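Local structure of bacteriocin (Pseudomonas syringae pv. tomato, 4FZL) at residues R126-V131 with V148-D153; T169-G174 with E189-N194. The protein probably kills rival bacteria as a colicin M-like bacteriocin, binding and degrading the peptidoglycan precursor lipid II, and carries a bound calcium ion. One frame throughout, in Å; residues are numbered along the deposited sequence.

Contact 1 (R126-V131 with V148-D153). With EDO (1,2-ethanediol), chain K.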
loop_
_atom_site.group_PDB
_atom_site.type_symbol
_atom_site.label_atom_id
_atom_site.label_comp_id
_atom_site.label_asym_id
_atom_site.label_seq_id
_atom_site.Cartn_x
_atom_site.Cartn_y
_atom_site.Cartn_z
ATOM N N ARG A 126 1.782 23.573 6.224
ATOM C CA ARG A 126 2.562 24.661 6.747
ATOM C C ARG A 126 4.007 24.212 6.836
ATOM O O ARG A 126 4.910 25.046 6.710
ATOM C CB ARG A 126 2.071 25.093 8.134
ATOM C CG ARG A 126 0.628 25.611 8.245
ATOM C CD ARG A 126 0.294 26.120 9.649
ATOM N NE ARG A 126 1.226 27.190 10.045
ATOM C CZ ARG A 126 1.310 28.393 9.462
ATOM N NH1 ARG A 126 0.504 28.748 8.456
ATOM N NH2 ARG A 126 2.209 29.264 9.901
ATOM N N GLY A 127 4.238 22.892 6.894
ATOM C CA GLY A 127 5.597 22.333 6.876
ATOM C C GLY A 127 6.222 22.110 5.507
ATOM O O GLY A 127 7.272 21.522 5.429
ATOM N N ILE A 128 5.594 22.633 4.431
ATOM C CA ILE A 128 6.031 22.403 3.022
ATOM C C ILE A 128 6.353 23.746 2.327
ATOM O O ILE A 128 5.460 24.407 1.782
ATOM C CB ILE A 128 4.962 21.599 2.192
ATOM C CG1 ILE A 128 4.753 20.237 2.863
ATOM C CG2 ILE A 128 5.387 21.429 0.726
ATOM C CD1 ILE A 128 3.763 19.351 2.174
ATOM N N PRO A 129 7.632 24.163 2.325
ATOM C CA PRO A 129 7.952 25.506 1.836
ATOM C C PRO A 129 7.544 25.834 0.412
ATOM O O PRO A 129 7.015 26.923 0.173
ATOM C CB PRO A 129 9.488 25.560 1.959
ATOM C CG PRO A 129 9.776 24.659 3.085
ATOM C CD PRO A 129 8.826 23.520 2.908
ATOM N N ASP A 130 7.758 24.945 -0.545
ATOM C CA ASP A 130 7.357 25.336 -1.904
ATOM C C ASP A 130 5.855 25.656 -1.947
ATOM O O ASP A 130 5.474 26.539 -2.687
ATOM C CB ASP A 130 7.740 24.314 -2.995
ATOM C CG ASP A 130 9.254 24.241 -3.246
ATOM O OD1 ASP A 130 10.048 25.069 -2.707
ATOM O OD2 ASP A 130 9.660 23.336 -4.001
ATOM N N VAL A 131 5.004 24.979 -1.157
ATOM C CA VAL A 131 3.543 25.278 -1.123
ATOM C C VAL A 131 3.238 26.563 -0.353
ATOM O O VAL A 131 2.489 27.436 -0.820
ATOM C CB VAL A 131 2.708 24.082 -0.604
ATOM C CG1 VAL A 131 1.262 24.472 -0.326
ATOM C CG2 VAL A 131 2.798 22.916 -1.591
ATOM N N VAL A 148 -1.464 23.468 -6.887
ATOM C CA VAL A 148 -0.073 23.178 -7.062
ATOM C C VAL A 148 0.234 21.751 -6.659
ATOM O O VAL A 148 -0.527 21.115 -5.926
ATOM C CB VAL A 148 0.770 24.154 -6.235
ATOM C CG1 VAL A 148 0.493 25.583 -6.692
ATOM C CG2 VAL A 148 0.464 23.973 -4.750
ATOM N N ASN A 149 1.349 21.251 -7.145
ATOM C CA ASN A 149 1.736 19.875 -6.870
ATOM C C ASN A 149 3.078 19.851 -6.141
ATOM O O ASN A 149 3.873 20.806 -6.219
ATOM C CB ASN A 149 1.916 19.146 -8.168
ATOM C CG ASN A 149 0.780 19.327 -9.139
ATOM O OD1 ASN A 149 1.021 19.780 -10.374
ATOM N ND2 ASN A 149 -0.392 19.112 -8.685
ATOM N N PHE A 150 3.249 18.818 -5.336
ATOM C CA PHE A 150 4.469 18.656 -4.529
ATOM C C PHE A 150 4.831 17.190 -4.262
ATOM O O PHE A 150 3.921 16.356 -4.099
ATOM C CB PHE A 150 4.409 19.457 -3.214
ATOM C CG PHE A 150 3.286 19.059 -2.312
ATOM C CD1 PHE A 150 3.462 18.216 -1.217
ATOM C CD2 PHE A 150 2.032 19.558 -2.564
ATOM C CE1 PHE A 150 2.376 17.906 -0.394
ATOM C CE2 PHE A 150 0.952 19.239 -1.760
ATOM C CZ PHE A 150 1.116 18.397 -0.682
ATOM N N ALA A 151 6.137 16.911 -4.194
ATOM C CA ALA A 151 6.603 15.591 -3.819
ATOM C C ALA A 151 6.382 15.383 -2.365
ATOM O O ALA A 151 6.527 16.319 -1.562
ATOM C CB ALA A 151 8.093 15.414 -4.157
ATOM N N TYR A 152 6.107 14.138 -2.000
ATOM C CA TYR A 152 5.859 13.817 -0.621
ATOM C C TYR A 152 6.405 12.442 -0.287
ATOM O O TYR A 152 6.080 11.477 -0.920
ATOM C CB TYR A 152 4.362 13.831 -0.337
ATOM C CG TYR A 152 3.974 13.904 1.129
ATOM C CD1 TYR A 152 4.075 15.106 1.846
ATOM C CD2 TYR A 152 3.518 12.782 1.794
ATOM C CE1 TYR A 152 3.709 15.162 3.177
ATOM C CE2 TYR A 152 3.140 12.841 3.111
ATOM C CZ TYR A 152 3.269 14.038 3.795
ATOM O OH TYR A 152 2.894 14.144 5.094
ATOM N N ASP A 153 7.182 12.392 0.792
ATOM C CA ASP A 153 7.744 11.141 1.299
ATOM C C ASP A 153 6.700 10.576 2.254
ATOM O O ASP A 153 6.486 11.041 3.405
ATOM C CB ASP A 153 9.070 11.422 1.980
ATOM C CG ASP A 153 9.766 10.169 2.493
ATOM O OD1 ASP A 153 9.092 9.168 2.809
ATOM O OD2 ASP A 153 11.008 10.196 2.531
HETATM C C1 EDO K . 7.183 16.117 3.848
HETATM O O1 EDO K . 7.369 17.194 2.930
HETATM C C2 EDO K . 7.357 14.791 3.080
HETATM O O2 EDO K . 8.178 14.863 1.967
#

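Contact 2 (T169-G174 with E189-N194). With EDO (1,2-ethanediol), chain E; EDO (1,2-ethanediol), chain F.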
loop_
_atom_site.group_PDB
_atom_site.type_symbol
_atom_site.label_atom_id
_atom_site.label_comp_id
_atom_site.label_asym_id
_atom_site.label_seq_id
_atom_site.Cartn_x
_atom_site.Cartn_y
_atom_site.Cartn_z
ATOM N N THR A 169 3.566 12.088 -5.602
ATOM C CA THR A 169 3.294 13.511 -5.881
ATOM C C THR A 169 1.840 13.722 -5.476
ATOM O O THR A 169 0.934 12.990 -5.870
ATOM C CB THR A 169 3.570 13.839 -7.312
ATOM O OG1 THR A 169 4.907 13.450 -7.746
ATOM C CG2 THR A 169 3.307 15.356 -7.642
ATOM N N LEU A 170 1.675 14.778 -4.715
ATOM C CA LEU A 170 0.379 15.246 -4.276
ATOM C C LEU A 170 -0.003 16.535 -4.961
ATOM O O LEU A 170 0.865 17.296 -5.482
ATOM C CB LEU A 170 0.361 15.458 -2.773
ATOM C CG LEU A 170 0.614 14.188 -1.952
ATOM C CD1 LEU A 170 0.591 14.463 -0.442
ATOM C CD2 LEU A 170 -0.437 13.142 -2.250
ATOM N N ARG A 171 -1.321 16.741 -5.032
ATOM C CA ARG A 171 -1.879 17.977 -5.534
ATOM C C ARG A 171 -2.730 18.649 -4.478
ATOM O O ARG A 171 -3.553 17.993 -3.870
ATOM C CB ARG A 171 -2.766 17.695 -6.746
ATOM C CG ARG A 171 -3.505 18.881 -7.328
ATOM C CD ARG A 171 -4.295 18.394 -8.500
ATOM N NE ARG A 171 -5.068 19.440 -9.122
ATOM C CZ ARG A 171 -6.086 19.204 -9.948
ATOM N NH1 ARG A 171 -6.541 17.957 -10.112
ATOM N NH2 ARG A 171 -6.743 20.230 -10.499
ATOM N N LEU A 172 -2.501 19.939 -4.227
ATOM C CA LEU A 172 -3.287 20.740 -3.307
ATOM C C LEU A 172 -4.077 21.708 -4.149
ATOM O O LEU A 172 -3.486 22.544 -4.872
ATOM C CB LEU A 172 -2.385 21.513 -2.326
ATOM C CG LEU A 172 -3.116 22.299 -1.230
ATOM C CD1 LEU A 172 -3.959 21.458 -0.248
ATOM C CD2 LEU A 172 -2.061 23.173 -0.500
ATOM N N VAL A 173 -5.409 21.635 -4.052
ATOM C CA VAL A 173 -6.248 22.419 -4.936
ATOM C C VAL A 173 -7.419 22.981 -4.106
ATOM O O VAL A 173 -8.086 22.253 -3.337
ATOM C CB VAL A 173 -6.739 21.580 -6.163
ATOM C CG1 VAL A 173 -7.358 20.243 -5.743
ATOM C CG2 VAL A 173 -7.727 22.388 -6.970
ATOM N N GLY A 174 -7.631 24.283 -4.242
ATOM C CA GLY A 174 -8.696 24.959 -3.557
ATOM C C GLY A 174 -8.591 26.449 -3.672
ATOM O O GLY A 174 -8.042 27.002 -4.635
ATOM N N GLU A 189 -8.612 20.565 -1.107
ATOM C CA GLU A 189 -8.445 19.099 -1.107
ATOM C C GLU A 189 -7.009 18.745 -1.512
ATOM O O GLU A 189 -6.365 19.480 -2.270
ATOM C CB GLU A 189 -9.358 18.471 -2.205
ATOM C CG GLU A 189 -10.853 18.543 -1.987
ATOM C CD GLU A 189 -11.618 17.919 -3.155
ATOM O OE1 GLU A 189 -11.152 18.030 -4.308
ATOM O OE2 GLU A 189 -12.681 17.297 -2.891
ATOM N N ILE A 190 -6.546 17.618 -1.013
ATOM C CA ILE A 190 -5.352 16.933 -1.455
ATOM C C ILE A 190 -5.807 15.774 -2.360
ATOM O O ILE A 190 -6.694 14.994 -1.954
ATOM C CB ILE A 190 -4.471 16.402 -0.285
ATOM C CG1 ILE A 190 -3.796 17.536 0.456
ATOM C CG2 ILE A 190 -3.389 15.380 -0.744
ATOM C CD1 ILE A 190 -3.321 17.185 1.830
ATOM N N ARG A 191 -5.176 15.657 -3.532
ATOM C CA ARG A 191 -5.303 14.493 -4.408
ATOM C C ARG A 191 -3.911 13.953 -4.688
ATOM O O ARG A 191 -2.913 14.571 -4.297
ATOM C CB ARG A 191 -5.947 14.870 -5.726
ATOM C CG ARG A 191 -7.357 15.407 -5.533
ATOM C CD ARG A 191 -7.935 15.980 -6.798
ATOM N NE ARG A 191 -9.113 16.751 -6.470
ATOM C CZ ARG A 191 -9.821 17.440 -7.344
ATOM N NH1 ARG A 191 -9.442 17.505 -8.614
ATOM N NH2 ARG A 191 -10.889 18.095 -6.924
ATOM N N ALA A 192 -3.862 12.806 -5.374
ATOM C CA ALA A 192 -2.562 12.107 -5.585
ATOM C C ALA A 192 -2.474 11.659 -7.006
ATOM O O ALA A 192 -3.462 11.221 -7.564
ATOM C CB ALA A 192 -2.474 10.916 -4.644
ATOM N N PHE A 193 -1.271 11.800 -7.573
ATOM C CA PHE A 193 -0.980 11.286 -8.877
ATOM C C PHE A 193 -0.678 9.783 -8.842
ATOM O O PHE A 193 -0.143 9.257 -7.849
ATOM C CB PHE A 193 0.202 12.058 -9.440
ATOM C CG PHE A 193 -0.107 13.491 -9.717
ATOM C CD1 PHE A 193 0.056 14.460 -8.754
ATOM C CD2 PHE A 193 -0.463 13.876 -10.985
ATOM C CE1 PHE A 193 -0.213 15.783 -8.992
ATOM C CE2 PHE A 193 -0.770 15.205 -11.232
ATOM C CZ PHE A 193 -0.646 16.153 -10.238
ATOM N N ASN A 194 -0.937 9.111 -9.970
ATOM C CA ASN A 194 -0.618 7.674 -10.051
ATOM C C ASN A 194 0.899 7.480 -9.784
ATOM O O ASN A 194 1.732 8.345 -10.138
ATOM C CB ASN A 194 -0.925 7.154 -11.446
ATOM C CG ASN A 194 -2.401 7.176 -11.770
ATOM O OD1 ASN A 194 -3.270 7.339 -10.938
ATOM N ND2 ASN A 194 -2.687 6.988 -13.049
HETATM C C1 EDO E . -4.389 14.561 -9.028
HETATM O O1 EDO E . -5.601 15.243 -9.389
HETATM C C2 EDO E . -3.959 13.618 -10.083
HETATM O O2 EDO E . -4.906 12.594 -10.316
HETATM C C1 EDO F . -8.856 17.351 -12.501
HETATM O O1 EDO F . -9.330 16.477 -13.608
HETATM C C2 EDO F . -8.676 18.714 -13.118
HETATM O O2 EDO F . -9.058 19.888 -12.389
HETATM O O HOH W 1 2.539 9.931 -7.214
#

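Contact 1 (R126-V131 with V148-D153)
The packing of a short helix against one face of a beta-sheet is the motif here: I128 and V131, at the start of helix 129-135, meet V148, F150 and Y152 of strand 142-153. The F150 ring takes both the side chain of the N-cap residue I128 and that of V131 in the first turn. I128 reaches it through its terminal methyl, with CD1 3.3 Å from F150 CE1, a close approach for two carbons, and the two side chains cross at about a right angle. V131 comes to another part of the same ring, its CG2 3.6 Å from F150 CD2. F150 points toward the helix at CB, and chi1 of 61° sets CG between backbone N and carbonyl carbon. In the mixed sheet of this colicin M family protein, strand 142-153 pairs antiparallel with strand 167-178; F150 also packs on L170, and V131 on L172. Contacts thin out on either side of F150. V131 CG2 lies 4.1 Å from V148 CG2 in one of the two conformers of V148, while I128 CD1 touches the edge of the Y152 ring at CD1, 4.3 Å away. No hydrogen bond joins the two segments; the bond from V131 N to I128 O is weak. The rim of one Y152 face is covered by an ethanediol molecule, probably from the crystallisation liquor, whose C2 sits 3.5 Å from Y152 CD1. D153 N donates to O2 of the same molecule over 2.9 Å, with an angle of 166° at the hydrogen. At the far end of the tyrosine, OH is hydrogen-bonded to D157.

Contact 2 (T169-G174 with E189-N194)
L170 and L172 meet I190 and A192 on the apolar face of a beta hairpin, strands 167-178 and 184-197. L170 CD2 touches both neighbours, 3.9 Å from A192 CB and 4.0 Å from I190 CG2, while L172 CD1 packs on I190 CG1. V123 of a loop packs on L170 and I190, and V234 of strand 232-238 on L172 and I190. L170-A192 and L172-I190 are non-hydrogen-bonded antiparallel pairs; R171-R191 and V173-E189 are the hydrogen-bonded ones. R171 N gives the 2.8 Å bond to R191 O from 39° out of the carbonyl plane, whereas R191 N donates back to R171 O in the plane of the R171 carbonyl. Past the last bridge, F193 N donates to T169 O, and the phenyl ring turns its edge to that oxygen while T169 CG2 lies 3.6 Å from F193 CD1.

The other face carries the charged side chains R171, E189 and R191, with V173 among them, its CG1 over part of one face of the R191 guanidinium. In the R191 conformer described, one of two, R171 and R191 run side by side, guanidinium planes 83° apart and NH1 atoms 3.3 Å from each other. R191 NH2 forms a salt bridge with E189 OE1 at 2.6 Å, nearly in the guanidinium plane; the bond from NE is weak. R171 CG is anti to the backbone N (chi1 176°) and the chain runs extended to NE, which carries the salt bridge to D147; NH1 and NH2 each donate to an ethanediol. The two carboxylates, D147 and E189, probably offset the nearby like charges in part.

Contact 1 and contact 2 share one sheet, with their centres 10 Å apart. Strand 142-153 of the first pairs with strand 167-178 of the second: F150 O lies 2.8 Å from L170 N and V148 O 2.9 Å from L172 N, both probable hydrogen bonds. The helix of contact 1 lies on the same face as the leucines of contact 2, V131 touching L172 and F150 touching L170, whereas N149 points to the other face, where its ND2 packs 3.3 Å from F193 CE1. The calcium ion held by L165, N167 and D195 lies about 8 Å from the side chain of T169 and about 10 Å from that of Y152.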